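Local atomic coordinates of NURA (Sulfolobus solfataricus, PDB entry 2YGK), a protein that cuts DNA ends as a manganese-dependent nuclease, probably acting with the HerA helicase to resect the 5' strand during double-strand break repair. Residues V55-G60 with I130-S135; G75-I80 with H306-F311; L198-V203 with G297-L302. All blocks are in the same frame, centred on the assembly; numbering follows the deposited sequence.

Interaction 1 (V55-G60 with I130-S135); sequences VAIDGG and ILMDGS. With MN (manganese (II) ion), chain C.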
ATOM      1  N   VAL A  55      17.135  24.848   4.629  1.00 45.78           N
ATOM      2  CA  VAL A  55      15.730  24.703   4.982  1.00 43.50           C
ATOM      3  C   VAL A  55      15.333  23.325   4.483  1.00 40.98           C
ATOM      4  O   VAL A  55      15.396  23.055   3.286  1.00 41.06           O
ATOM      5  CB  VAL A  55      14.829  25.791   4.320  1.00 44.43           C
ATOM      6  CG1 VAL A  55      13.332  25.507   4.601  1.00 42.93           C
ATOM      7  CG2 VAL A  55      15.201  27.173   4.799  1.00 45.42           C
ATOM      8  N   ALA A  56      14.897  22.457   5.383  1.00 39.12           N
ATOM      9  CA  ALA A  56      14.414  21.128   5.009  1.00 36.60           C
ATOM     10  C   ALA A  56      12.877  21.055   5.112  1.00 36.17           C
ATOM     11  O   ALA A  56      12.288  21.630   5.995  1.00 35.72           O
ATOM     12  CB  ALA A  56      15.027  20.087   5.897  1.00 35.65           C
ATOM     13  N   ILE A  57      12.261  20.324   4.194  1.00 35.19           N
ATOM     14  CA  ILE A  57      10.859  20.117   4.203  1.00 35.33           C
ATOM     15  C   ILE A  57      10.617  18.635   4.101  1.00 35.22           C
ATOM     16  O   ILE A  57      11.192  17.980   3.208  1.00 34.63           O
ATOM     17  CB  ILE A  57      10.149  20.805   3.011  1.00 36.40           C
ATOM     18  CG1 ILE A  57      10.262  22.351   3.096  1.00 38.49           C
ATOM     19  CG2 ILE A  57       8.641  20.422   2.968  1.00 35.15           C
ATOM     20  CD1 ILE A  57      11.258  22.951   2.116  1.00 39.48           C
ATOM     21  N   ASP A  58       9.764  18.119   5.008  1.00 35.24           N
ATOM     22  CA  ASP A  58       9.172  16.801   4.848  1.00 34.92           C
ATOM     23  C   ASP A  58       7.707  16.776   5.215  1.00 34.63           C
ATOM     24  O   ASP A  58       7.181  17.745   5.846  1.00 35.90           O
ATOM     25  CB  ASP A  58       9.906  15.768   5.707  1.00 35.65           C
ATOM     26  CG  ASP A  58       9.835  14.367   5.111  1.00 37.68           C
ATOM     27  OD1 ASP A  58       8.971  14.082   4.286  1.00 39.46           O
ATOM     28  OD2 ASP A  58      10.713  13.548   5.408  1.00 48.62           O
ATOM     29  N   GLY A  59       7.059  15.642   4.922  1.00 32.52           N
ATOM     30  CA  GLY A  59       5.633  15.509   5.182  1.00 32.32           C
ATOM     31  C   GLY A  59       5.207  14.160   5.694  1.00 31.62           C
ATOM     32  O   GLY A  59       5.937  13.159   5.542  1.00 31.30           O
ATOM     33  N   GLY A  60       4.020  14.146   6.306  1.00 31.28           N
ATOM     34  CA  GLY A  60       3.450  12.951   6.926  1.00 31.05           C
ATOM     35  C   GLY A  60       1.974  12.928   6.646  1.00 31.44           C
ATOM     36  O   GLY A  60       1.377  13.988   6.461  1.00 30.47           O
ATOM     37  N   ILE A 130      17.793  24.217  -0.197  1.00 42.84           N
ATOM     38  CA  ILE A 130      16.532  23.637   0.239  1.00 41.50           C
ATOM     39  C   ILE A 130      16.659  22.142   0.100  1.00 39.83           C
ATOM     40  O   ILE A 130      17.027  21.656  -0.947  1.00 40.03           O
ATOM     41  CB  ILE A 130      15.360  24.109  -0.628  1.00 42.24           C
ATOM     42  CG1 ILE A 130      15.224  25.621  -0.559  1.00 43.30           C
ATOM     43  CG2 ILE A 130      14.030  23.484  -0.160  1.00 41.34           C
ATOM     44  CD1 ILE A 130      14.133  26.111  -1.444  1.00 43.65           C
ATOM     45  N   LEU A 131      16.383  21.415   1.169  1.00 38.89           N
ATOM     46  CA  LEU A 131      16.409  19.964   1.131  1.00 37.52           C
ATOM     47  C   LEU A 131      14.992  19.425   1.145  1.00 37.71           C
ATOM     48  O   LEU A 131      14.272  19.600   2.122  1.00 38.10           O
ATOM     49  CB  LEU A 131      17.147  19.418   2.343  1.00 36.65           C
ATOM     50  CG  LEU A 131      18.466  20.087   2.635  1.00 35.54           C
ATOM     51  CD1 LEU A 131      19.122  19.406   3.828  1.00 31.65           C
ATOM     52  CD2 LEU A 131      19.341  20.001   1.362  1.00 35.78           C
HETATM   53  N   MSE A 132      14.604  18.769   0.061  1.00 37.97           N
HETATM   54  CA  MSE A 132      13.371  18.012   0.005  1.00 37.97           C
HETATM   55  C   MSE A 132      13.672  16.539   0.242  1.00 37.31           C
HETATM   56  O   MSE A 132      14.743  16.047  -0.154  1.00 36.69           O
HETATM   57  CB  MSE A 132      12.719  18.099  -1.386  1.00 39.25           C
HETATM   58  CG  MSE A 132      12.619  19.495  -1.987  1.00 42.14           C
HETATM   59 SE   MSE A 132      11.311  20.624  -1.141  1.00 48.67          SE
HETATM   60  CE  MSE A 132       9.765  19.490  -1.255  1.00 42.67           C
ATOM     61  N   ASP A 133      12.683  15.843   0.813  1.00 37.07           N
ATOM     62  CA  ASP A 133      12.732  14.415   1.056  1.00 37.39           C
ATOM     63  C   ASP A 133      12.016  13.681  -0.059  1.00 37.71           C
ATOM     64  O   ASP A 133      10.827  13.790  -0.192  1.00 39.11           O
ATOM     65  CB  ASP A 133      12.043  14.097   2.369  1.00 38.08           C
ATOM     66  CG  ASP A 133      12.002  12.624   2.655  1.00 39.50           C
ATOM     67  OD1 ASP A 133      13.051  11.997   2.652  1.00 45.12           O
ATOM     68  OD2 ASP A 133      10.932  12.079   2.902  1.00 47.82           O
ATOM     69  N   GLY A 134      12.744  12.935  -0.860  1.00 37.79           N
ATOM     70  CA  GLY A 134      12.194  12.335  -2.048  1.00 38.04           C
ATOM     71  C   GLY A 134      12.869  12.767  -3.338  1.00 38.64           C
ATOM     72  O   GLY A 134      13.430  13.856  -3.447  1.00 37.73           O
ATOM     73  N   SER A 135      12.762  11.912  -4.349  1.00 39.69           N
ATOM     74  CA  SER A 135      13.400  12.169  -5.641  1.00 41.08           C
ATOM     75  C   SER A 135      12.626  13.158  -6.503  1.00 41.98           C
ATOM     76  O   SER A 135      11.399  13.270  -6.389  1.00 42.49           O
ATOM     77  CB  SER A 135      13.477  10.880  -6.404  1.00 42.03           C
ATOM     78  OG  SER A 135      12.142  10.359  -6.513  1.00 45.41           O
TER
HETATM   79 MN    MN C1336       8.443  12.122   3.004  1.00115.93          MN

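Interaction 2 (G75-I80 with H306-F311); sequences GAESVI and HMDVRF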
ATOM      1  N   GLY A  75       0.249  16.585   7.042  1.00 38.06           N
ATOM      2  CA  GLY A  75       1.010  17.636   7.666  1.00 38.41           C
ATOM      3  C   GLY A  75       2.395  17.774   7.038  1.00 37.52           C
ATOM      4  O   GLY A  75       3.021  16.802   6.655  1.00 36.48           O
ATOM      5  N   ALA A  76       2.872  18.996   6.933  1.00 38.04           N
ATOM      6  CA  ALA A  76       4.213  19.214   6.453  1.00 38.34           C
ATOM      7  C   ALA A  76       4.860  20.276   7.332  1.00 39.25           C
ATOM      8  O   ALA A  76       4.173  21.110   7.937  1.00 40.78           O
ATOM      9  CB  ALA A  76       4.212  19.611   4.966  1.00 38.15           C
ATOM     10  N   GLU A  77       6.176  20.213   7.414  1.00 38.71           N
ATOM     11  CA  GLU A  77       6.940  21.140   8.198  1.00 40.30           C
ATOM     12  C   GLU A  77       8.194  21.572   7.456  1.00 39.95           C
ATOM     13  O   GLU A  77       8.854  20.763   6.832  1.00 38.59           O
ATOM     14  CB  GLU A  77       7.326  20.449   9.490  1.00 41.10           C
ATOM     15  CG  GLU A  77       8.093  21.308  10.455  1.00 44.77           C
ATOM     16  CD  GLU A  77       8.268  20.628  11.780  1.00 48.89           C
ATOM     17  OE1 GLU A  77       9.148  19.835  11.959  1.00 51.17           O
ATOM     18  OE2 GLU A  77       7.520  20.838  12.698  1.00 52.31           O
ATOM     19  N   SER A  78       8.504  22.861   7.522  1.00 41.63           N
ATOM     20  CA  SER A  78       9.802  23.373   7.113  1.00 42.10           C
ATOM     21  C   SER A  78      10.659  23.542   8.379  1.00 43.17           C
ATOM     22  O   SER A  78      10.156  23.867   9.464  1.00 44.29           O
ATOM     23  CB  SER A  78       9.689  24.706   6.332  1.00 43.17           C
ATOM     24  OG  SER A  78       9.142  25.734   7.148  1.00 44.59           O
ATOM     25  N   VAL A  79      11.950  23.301   8.205  1.00 43.29           N
ATOM     26  CA  VAL A  79      12.913  23.321   9.283  1.00 44.68           C
ATOM     27  C   VAL A  79      14.172  24.039   8.787  1.00 46.12           C
ATOM     28  O   VAL A  79      14.736  23.655   7.752  1.00 44.44           O
ATOM     29  CB  VAL A  79      13.275  21.879   9.713  1.00 43.13           C
ATOM     30  CG1 VAL A  79      14.532  21.871  10.512  1.00 43.97           C
ATOM     31  CG2 VAL A  79      12.156  21.266  10.502  1.00 41.98           C
ATOM     32  N   ILE A  80      14.581  25.089   9.512  1.00 49.11           N
ATOM     33  CA  ILE A  80      15.847  25.772   9.230  1.00 51.00           C
ATOM     34  C   ILE A  80      16.971  25.239  10.123  1.00 52.00           C
ATOM     35  O   ILE A  80      16.828  25.197  11.346  1.00 53.03           O
ATOM     36  CB  ILE A  80      15.732  27.326   9.368  1.00 53.53           C
ATOM     37  CG1 ILE A  80      16.922  28.020   8.687  1.00 54.68           C
ATOM     38  CG2 ILE A  80      15.644  27.761  10.844  1.00 55.20           C
ATOM     39  CD1 ILE A  80      16.575  29.362   8.047  1.00 56.49           C
ATOM     40  N   HIS A 306      11.145  15.165   9.376  1.00 35.99           N
ATOM     41  CA  HIS A 306      10.452  13.908   9.183  1.00 36.96           C
ATOM     42  C   HIS A 306       9.899  13.460  10.511  1.00 39.25           C
ATOM     43  O   HIS A 306       8.764  12.992  10.600  1.00 40.50           O
ATOM     44  CB  HIS A 306      11.404  12.875   8.613  1.00 36.72           C
ATOM     45  CG  HIS A 306      10.813  11.517   8.444  1.00 40.02           C
ATOM     46  ND1 HIS A 306       9.745  11.268   7.610  1.00 47.81           N
ATOM     47  CD2 HIS A 306      11.159  10.321   8.955  1.00 46.23           C
ATOM     48  CE1 HIS A 306       9.448   9.980   7.627  1.00 46.19           C
ATOM     49  NE2 HIS A 306      10.299   9.381   8.431  1.00 47.43           N
HETATM   50  N   MSE A 307      10.669  13.600  11.575  1.00 41.31           N
HETATM   51  CA  MSE A 307      10.201  13.048  12.836  1.00 43.01           C
HETATM   52  C   MSE A 307       8.976  13.813  13.343  1.00 43.89           C
HETATM   53  O   MSE A 307       8.073  13.260  13.982  1.00 44.80           O
HETATM   54  CB  MSE A 307      11.313  13.063  13.863  1.00 44.41           C
HETATM   55  CG  MSE A 307      12.331  11.976  13.652  1.00 45.50           C
HETATM   56 SE   MSE A 307      13.830  12.281  14.868  1.00 53.49          SE
HETATM   57  CE  MSE A 307      12.876  11.887  16.539  1.00 56.09           C
ATOM     58  N   ASP A 308       8.934  15.096  13.063  1.00 43.55           N
ATOM     59  CA  ASP A 308       7.863  15.897  13.620  1.00 44.29           C
ATOM     60  C   ASP A 308       6.542  15.645  12.932  1.00 44.13           C
ATOM     61  O   ASP A 308       5.527  15.637  13.581  1.00 44.26           O
ATOM     62  CB  ASP A 308       8.238  17.362  13.525  1.00 44.26           C
ATOM     63  CG  ASP A 308       9.315  17.721  14.484  1.00 43.35           C
ATOM     64  OD1 ASP A 308       9.490  16.956  15.439  1.00 43.44           O
ATOM     65  OD2 ASP A 308       9.965  18.766  14.315  1.00 41.84           O
ATOM     66  N   VAL A 309       6.566  15.441  11.619  1.00 43.71           N
ATOM     67  CA  VAL A 309       5.318  15.282  10.891  1.00 44.46           C
ATOM     68  C   VAL A 309       4.750  13.868  10.966  1.00 44.83           C
ATOM     69  O   VAL A 309       3.594  13.665  10.626  1.00 43.94           O
ATOM     70  CB  VAL A 309       5.456  15.693   9.392  1.00 43.44           C
ATOM     71  CG1 VAL A 309       5.700  17.148   9.316  1.00 44.83           C
ATOM     72  CG2 VAL A 309       6.544  14.902   8.678  1.00 41.30           C
ATOM     73  N   ARG A 310       5.577  12.904  11.368  1.00 45.97           N
ATOM     74  CA  ARG A 310       5.165  11.496  11.370  1.00 47.89           C
ATOM     75  C   ARG A 310       3.904  11.301  12.203  1.00 48.76           C
ATOM     76  O   ARG A 310       3.746  11.907  13.259  1.00 49.25           O
ATOM     77  CB  ARG A 310       6.259  10.600  11.944  1.00 49.18           C
ATOM     78  CG  ARG A 310       6.281   9.181  11.364  1.00 54.07           C
ATOM     79  CD  ARG A 310       7.470   8.381  11.926  1.00 59.95           C
ATOM     80  NE  ARG A 310       7.207   8.064  13.321  1.00 66.52           N
ATOM     81  CZ  ARG A 310       6.400   7.085  13.738  1.00 71.17           C
ATOM     82  NH1 ARG A 310       5.789   6.285  12.856  1.00 71.99           N
ATOM     83  NH2 ARG A 310       6.209   6.904  15.049  1.00 73.12           N
ATOM     84  N   PHE A 311       3.011  10.445  11.729  1.00 48.63           N
ATOM     85  CA  PHE A 311       1.850  10.114  12.518  1.00 49.79           C
ATOM     86  C   PHE A 311       2.133   8.808  13.221  1.00 51.57           C
ATOM     87  O   PHE A 311       2.076   7.741  12.612  1.00 51.78           O
ATOM     88  CB  PHE A 311       0.576  10.057  11.649  1.00 49.55           C
ATOM     89  CG  PHE A 311       0.091  11.414  11.206  1.00 45.12           C
ATOM     90  CD1 PHE A 311      -0.739  12.151  12.025  1.00 45.19           C
ATOM     91  CD2 PHE A 311       0.487  11.960  10.012  1.00 38.18           C
ATOM     92  CE1 PHE A 311      -1.171  13.414  11.655  1.00 43.11           C
ATOM     93  CE2 PHE A 311       0.062  13.199   9.651  1.00 39.25           C
ATOM     94  CZ  PHE A 311      -0.778  13.933  10.475  1.00 40.84           C
TER

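Interaction 3 (L198-V203 with G297-L302); sequences LWISKV and GYPFPL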
ATOM      1  N   LEU A 198      17.951  20.542  -3.294  1.00 38.83           N
ATOM      2  CA  LEU A 198      18.552  19.237  -3.250  1.00 36.90           C
ATOM      3  C   LEU A 198      17.452  18.305  -2.900  1.00 35.78           C
ATOM      4  O   LEU A 198      16.844  18.429  -1.847  1.00 35.47           O
ATOM      5  CB  LEU A 198      19.632  19.173  -2.181  1.00 36.34           C
ATOM      6  CG  LEU A 198      20.803  20.138  -2.383  1.00 36.65           C
ATOM      7  CD1 LEU A 198      21.842  19.880  -1.346  1.00 36.04           C
ATOM      8  CD2 LEU A 198      21.388  20.022  -3.796  1.00 35.78           C
ATOM      9  N   TRP A 199      17.213  17.359  -3.790  1.00 35.03           N
ATOM     10  CA  TRP A 199      16.181  16.417  -3.615  1.00 34.33           C
ATOM     11  C   TRP A 199      16.820  15.109  -3.159  1.00 33.70           C
ATOM     12  O   TRP A 199      17.379  14.363  -3.962  1.00 35.06           O
ATOM     13  CB  TRP A 199      15.467  16.237  -4.950  1.00 35.17           C
ATOM     14  CG  TRP A 199      14.951  17.518  -5.549  1.00 37.08           C
ATOM     15  CD1 TRP A 199      15.649  18.431  -6.311  1.00 39.79           C
ATOM     16  CD2 TRP A 199      13.617  17.999  -5.488  1.00 38.74           C
ATOM     17  NE1 TRP A 199      14.827  19.456  -6.704  1.00 40.01           N
ATOM     18  CE2 TRP A 199      13.571  19.214  -6.216  1.00 40.27           C
ATOM     19  CE3 TRP A 199      12.442  17.513  -4.899  1.00 39.76           C
ATOM     20  CZ2 TRP A 199      12.399  19.951  -6.365  1.00 40.94           C
ATOM     21  CZ3 TRP A 199      11.294  18.233  -5.044  1.00 39.98           C
ATOM     22  CH2 TRP A 199      11.279  19.456  -5.779  1.00 40.90           C
ATOM     23  N   ILE A 200      16.676  14.790  -1.887  1.00 32.56           N
ATOM     24  CA  ILE A 200      17.424  13.701  -1.302  1.00 32.19           C
ATOM     25  C   ILE A 200      16.551  12.512  -0.947  1.00 33.17           C
ATOM     26  O   ILE A 200      15.496  12.698  -0.324  1.00 33.63           O
ATOM     27  CB  ILE A 200      18.098  14.199  -0.047  1.00 31.44           C
ATOM     28  CG1 ILE A 200      19.140  15.248  -0.458  1.00 32.27           C
ATOM     29  CG2 ILE A 200      18.707  13.076   0.713  1.00 29.69           C
ATOM     30  CD1 ILE A 200      19.825  15.876   0.677  1.00 33.91           C
ATOM     31  N   SER A 201      16.996  11.309  -1.317  1.00 33.68           N
ATOM     32  CA  SER A 201      16.307  10.106  -0.941  1.00 35.21           C
ATOM     33  C   SER A 201      17.227   9.002  -0.411  1.00 35.65           C
ATOM     34  O   SER A 201      18.313   8.812  -0.907  1.00 35.45           O
ATOM     35  CB  SER A 201      15.390   9.557  -2.097  1.00 36.52           C
ATOM     36  OG  SER A 201      16.002   9.501  -3.385  1.00 38.45           O
ATOM     37  N   LYS A 202      16.716   8.275   0.589  1.00 36.70           N
ATOM     38  CA  LYS A 202      17.339   7.109   1.182  1.00 37.91           C
ATOM     39  C   LYS A 202      17.153   5.868   0.311  1.00 39.56           C
ATOM     40  O   LYS A 202      17.945   4.942   0.379  1.00 41.04           O
ATOM     41  CB  LYS A 202      16.736   6.861   2.565  1.00 37.84           C
ATOM     42  CG  LYS A 202      16.951   7.985   3.597  1.00 38.98           C
ATOM     43  CD  LYS A 202      16.123   7.801   4.927  1.00 41.50           C
ATOM     44  CE  LYS A 202      16.994   8.220   6.184  1.00 45.39           C
ATOM     45  NZ  LYS A 202      16.229   8.148   7.509  1.00 46.90           N
ATOM     46  N   VAL A 203      16.128   5.877  -0.526  1.00 40.64           N
ATOM     47  CA  VAL A 203      15.737   4.730  -1.360  1.00 42.89           C
ATOM     48  C   VAL A 203      15.724   5.128  -2.832  1.00 43.89           C
ATOM     49  O   VAL A 203      15.492   6.280  -3.160  1.00 43.98           O
ATOM     50  CB  VAL A 203      14.321   4.268  -0.942  1.00 43.56           C
ATOM     51  CG1 VAL A 203      13.747   3.245  -1.910  1.00 46.75           C
ATOM     52  CG2 VAL A 203      14.376   3.691   0.468  1.00 43.92           C
ATOM     53  N   GLY A 297      25.558  10.347   8.723  1.00 38.59           N
ATOM     54  CA  GLY A 297      25.488  10.230   7.292  1.00 37.00           C
ATOM     55  C   GLY A 297      24.274  10.871   6.679  1.00 35.93           C
ATOM     56  O   GLY A 297      24.177  10.863   5.456  1.00 35.87           O
ATOM     57  N   TYR A 298      23.376  11.464   7.488  1.00 35.11           N
ATOM     58  CA  TYR A 298      22.143  12.070   6.973  1.00 33.11           C
ATOM     59  C   TYR A 298      21.816  13.452   7.563  1.00 33.03           C
ATOM     60  O   TYR A 298      21.950  13.667   8.775  1.00 32.49           O
ATOM     61  CB  TYR A 298      20.975  11.131   7.279  1.00 33.32           C
ATOM     62  CG  TYR A 298      19.675  11.461   6.587  1.00 31.81           C
ATOM     63  CD1 TYR A 298      19.486  11.127   5.271  1.00 31.62           C
ATOM     64  CD2 TYR A 298      18.645  12.128   7.256  1.00 30.83           C
ATOM     65  CE1 TYR A 298      18.274  11.419   4.612  1.00 32.56           C
ATOM     66  CE2 TYR A 298      17.445  12.433   6.621  1.00 30.67           C
ATOM     67  CZ  TYR A 298      17.264  12.069   5.287  1.00 31.56           C
ATOM     68  OH  TYR A 298      16.070  12.313   4.616  1.00 34.24           O
ATOM     69  N   PRO A 299      21.283  14.367   6.725  1.00 32.60           N
ATOM     70  CA  PRO A 299      21.108  15.758   7.206  1.00 33.15           C
ATOM     71  C   PRO A 299      20.075  15.850   8.292  1.00 33.30           C
ATOM     72  O   PRO A 299      18.939  15.477   8.065  1.00 32.25           O
ATOM     73  CB  PRO A 299      20.678  16.552   5.948  1.00 31.76           C
ATOM     74  CG  PRO A 299      21.043  15.666   4.814  1.00 32.15           C
ATOM     75  CD  PRO A 299      20.852  14.238   5.323  1.00 31.77           C
ATOM     76  N   PHE A 300      20.479  16.353   9.464  1.00 34.67           N
ATOM     77  CA  PHE A 300      19.590  16.428  10.590  1.00 35.20           C
ATOM     78  C   PHE A 300      18.329  17.232  10.310  1.00 35.59           C
ATOM     79  O   PHE A 300      17.266  16.829  10.745  1.00 36.71           O
ATOM     80  CB  PHE A 300      20.268  16.946  11.858  1.00 36.67           C
ATOM     81  CG  PHE A 300      19.389  16.806  13.068  1.00 37.55           C
ATOM     82  CD1 PHE A 300      19.005  15.556  13.501  1.00 38.02           C
ATOM     83  CD2 PHE A 300      18.856  17.906  13.698  1.00 38.74           C
ATOM     84  CE1 PHE A 300      18.163  15.407  14.560  1.00 38.60           C
ATOM     85  CE2 PHE A 300      18.025  17.769  14.791  1.00 38.38           C
ATOM     86  CZ  PHE A 300      17.671  16.522  15.218  1.00 39.11           C
ATOM     87  N   PRO A 301      18.428  18.373   9.604  1.00 35.63           N
ATOM     88  CA  PRO A 301      17.228  19.129   9.292  1.00 35.45           C
ATOM     89  C   PRO A 301      16.098  18.289   8.688  1.00 34.86           C
ATOM     90  O   PRO A 301      14.935  18.460   9.044  1.00 35.76           O
ATOM     91  CB  PRO A 301      17.759  20.149   8.285  1.00 35.86           C
ATOM     92  CG  PRO A 301      19.075  20.506   8.857  1.00 35.87           C
ATOM     93  CD  PRO A 301      19.634  19.163   9.279  1.00 36.27           C
ATOM     94  N   LEU A 302      16.432  17.382   7.781  1.00 33.46           N
ATOM     95  CA  LEU A 302      15.432  16.487   7.265  1.00 32.40           C
ATOM     96  C   LEU A 302      14.958  15.503   8.328  1.00 32.73           C
ATOM     97  O   LEU A 302      13.767  15.353   8.557  1.00 33.75           O
ATOM     98  CB  LEU A 302      15.985  15.711   6.089  1.00 31.82           C
ATOM     99  CG  LEU A 302      15.874  16.472   4.787  1.00 32.55           C
ATOM    100  CD1 LEU A 302      16.448  15.640   3.659  1.00 33.68           C
ATOM    101  CD2 LEU A 302      14.421  16.793   4.515  1.00 28.58           C
TER
HETATM  102  O   HOH W   1      15.671  11.609   1.879  1.00 33.76           O

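Interaction 1 (V55-G60 with I130-S135)
D58 and D133 bring their carboxylates together on a manganese ion where strand 129-133 ends beside the parallel strand 54-65, which runs on; the short axes lie 17° apart. The pairing behind them is regular: L131 N donates to V55 O at 2.9 Å, and I57 N donates to L131 O at 3.0 Å. The strands then spread, the CA atoms of A56 and L131 being 4.5 Å apart and those of D58 and D133 5.7 Å, and here the two acids meet. The side chain of D133 can be followed outward. Its CB already lies 3.4 Å from D58 OD2. CG stands anti to the backbone N (chi1 177°), which carries the carboxylate across toward D58. OD1 stays farther from D58. OD2, the other oxygen, binds the manganese at 2.5 Å and comes within 2.9 Å of D58 OD2. D58 supplies its own ligand through OD1, 2.4 Å from the manganese, and the two carboxylate planes are turned 53° against each other. Farther back, CD1 of I57 touches both CG2 of I130 and the selenium of selenomethionine M132, and helix 104-123 packs on this cluster, A120 against both I57 and M132, L117 against M132 and E116 against I57. On the opposite face A56 and L131 meet by their CB atoms, and helix 300-309 covers A56. D133 and D58 are therefore both first-shell ligands, one from each of two adjacent central strands, as expected for a metal-dependent nuclease of the RNase H clan. Since D58 OD2 and D133 OD2 are both acceptors, their closeness is no hydrogen bond; the manganese shared by the two carboxylates is likely to offset the repulsion of so short a spacing.

Interaction 2 (G75-I80 with H306-F311)
D308 is the first residue of 306-311 to touch segment 75-80 of strand 70-82, doing so with its carboxylate: OD2 lies 2.7 Å from OE1 of E77, the two planes turned 81° to each other. E77 reaches it because its CG is anti to the backbone N (chi1 -178°) and the chain runs on extended; K304, one turn back along the helix, forms a salt bridge with D308 OD2. With an alanine in place of E77, D308 OD2 would probably be left with K304 but without its close acid partner, and a gap would open beside CB of D308. V309 next lays CG1 on the strand, 3.6 Å from E77 N and 3.7 Å from E77 CB, also touching the backbone of G75 and A76. At R310 the chain leaves the helix, and F311 turns its ring so that G75 N sits at the ring edge, near its plane and 4.3 Å from CE2. I2 of the second subunit packs on V309, and M1 of that subunit on F311. This is the end of helix 300-309 lying on one face of the central mixed sheet of the NurA domain, with the side chain of V309 about 7 Å from the manganese.

Interaction 3 (L198-V203 with G297-L302)
K202 lays its aliphatic end over one face of the Y298 ring, the shortest side-chain approach of the contact, yet at its partly exposed margin, where R268 of a nearby loop also lies against K202. Its CE stands 3.9 Å from the centroid of the Y298 ring, 13° off the normal, a CH-pi contact. NZ of K202 follows at 4.5 Å from the centroid of the same ring and 9° off the normal, a cation-pi interaction. The lysine chain crosses the tyrosine side chain at about a right angle; it is bent at chi3 (140°), and its end passes over the ring centre, NZ standing farther from the face than CE. The Y298 ring is covered from the opposite face too, where CD of P299 sits 3.2 Å above its plane, offset toward the rim. Strand 197-201 here is a neighbour of strand 129-133 in the central mixed sheet, while Y298 and P299 form a short strand that leads straight into helix 300-309; the contact thus seats the start of that helix against the sheet, with the side chain of Y298 about 4 Å from that of the manganese ligand D133. On the buried side the packing is looser. I200 meets three partners at 4.3 Å, two through its branches (CG2 to Y298 CE1, CD1 to P299 CG) and L302 CD1 through CB. Polar matching is carried by a water molecule in the plane of the Y298 ring, at its edge: Y298 OH donates to it at 2.9 Å, and the water in turn donates to I200 O, in a bond whose very short length makes it doubtful in detail. The same carbonyl also receives a probable hydrogen bond from G134 N.

Overall arrangement
From the N terminus the chain runs up strand 54-65, returns along strand 70-82 and reaches strand 129-133, where interaction 1 closes a loop of 69 residues that includes helix 104-123. Segment 75-80 falls inside that loop, yet its partner 306-311 comes much later, at the end of helix 300-309, so interactions 1 and 2 cross. Interaction 3 opens after interaction 1 has closed and is nested within the long loop of interaction 2. Strands 70-82, 54-65, 129-133 and 197-201 are consecutive in one sheet. Helix 300-309 belongs to both interactions 2 and 3, and V79 CG1 meets P301 O at 3.7 Å, joining the two contacts along one sheet face.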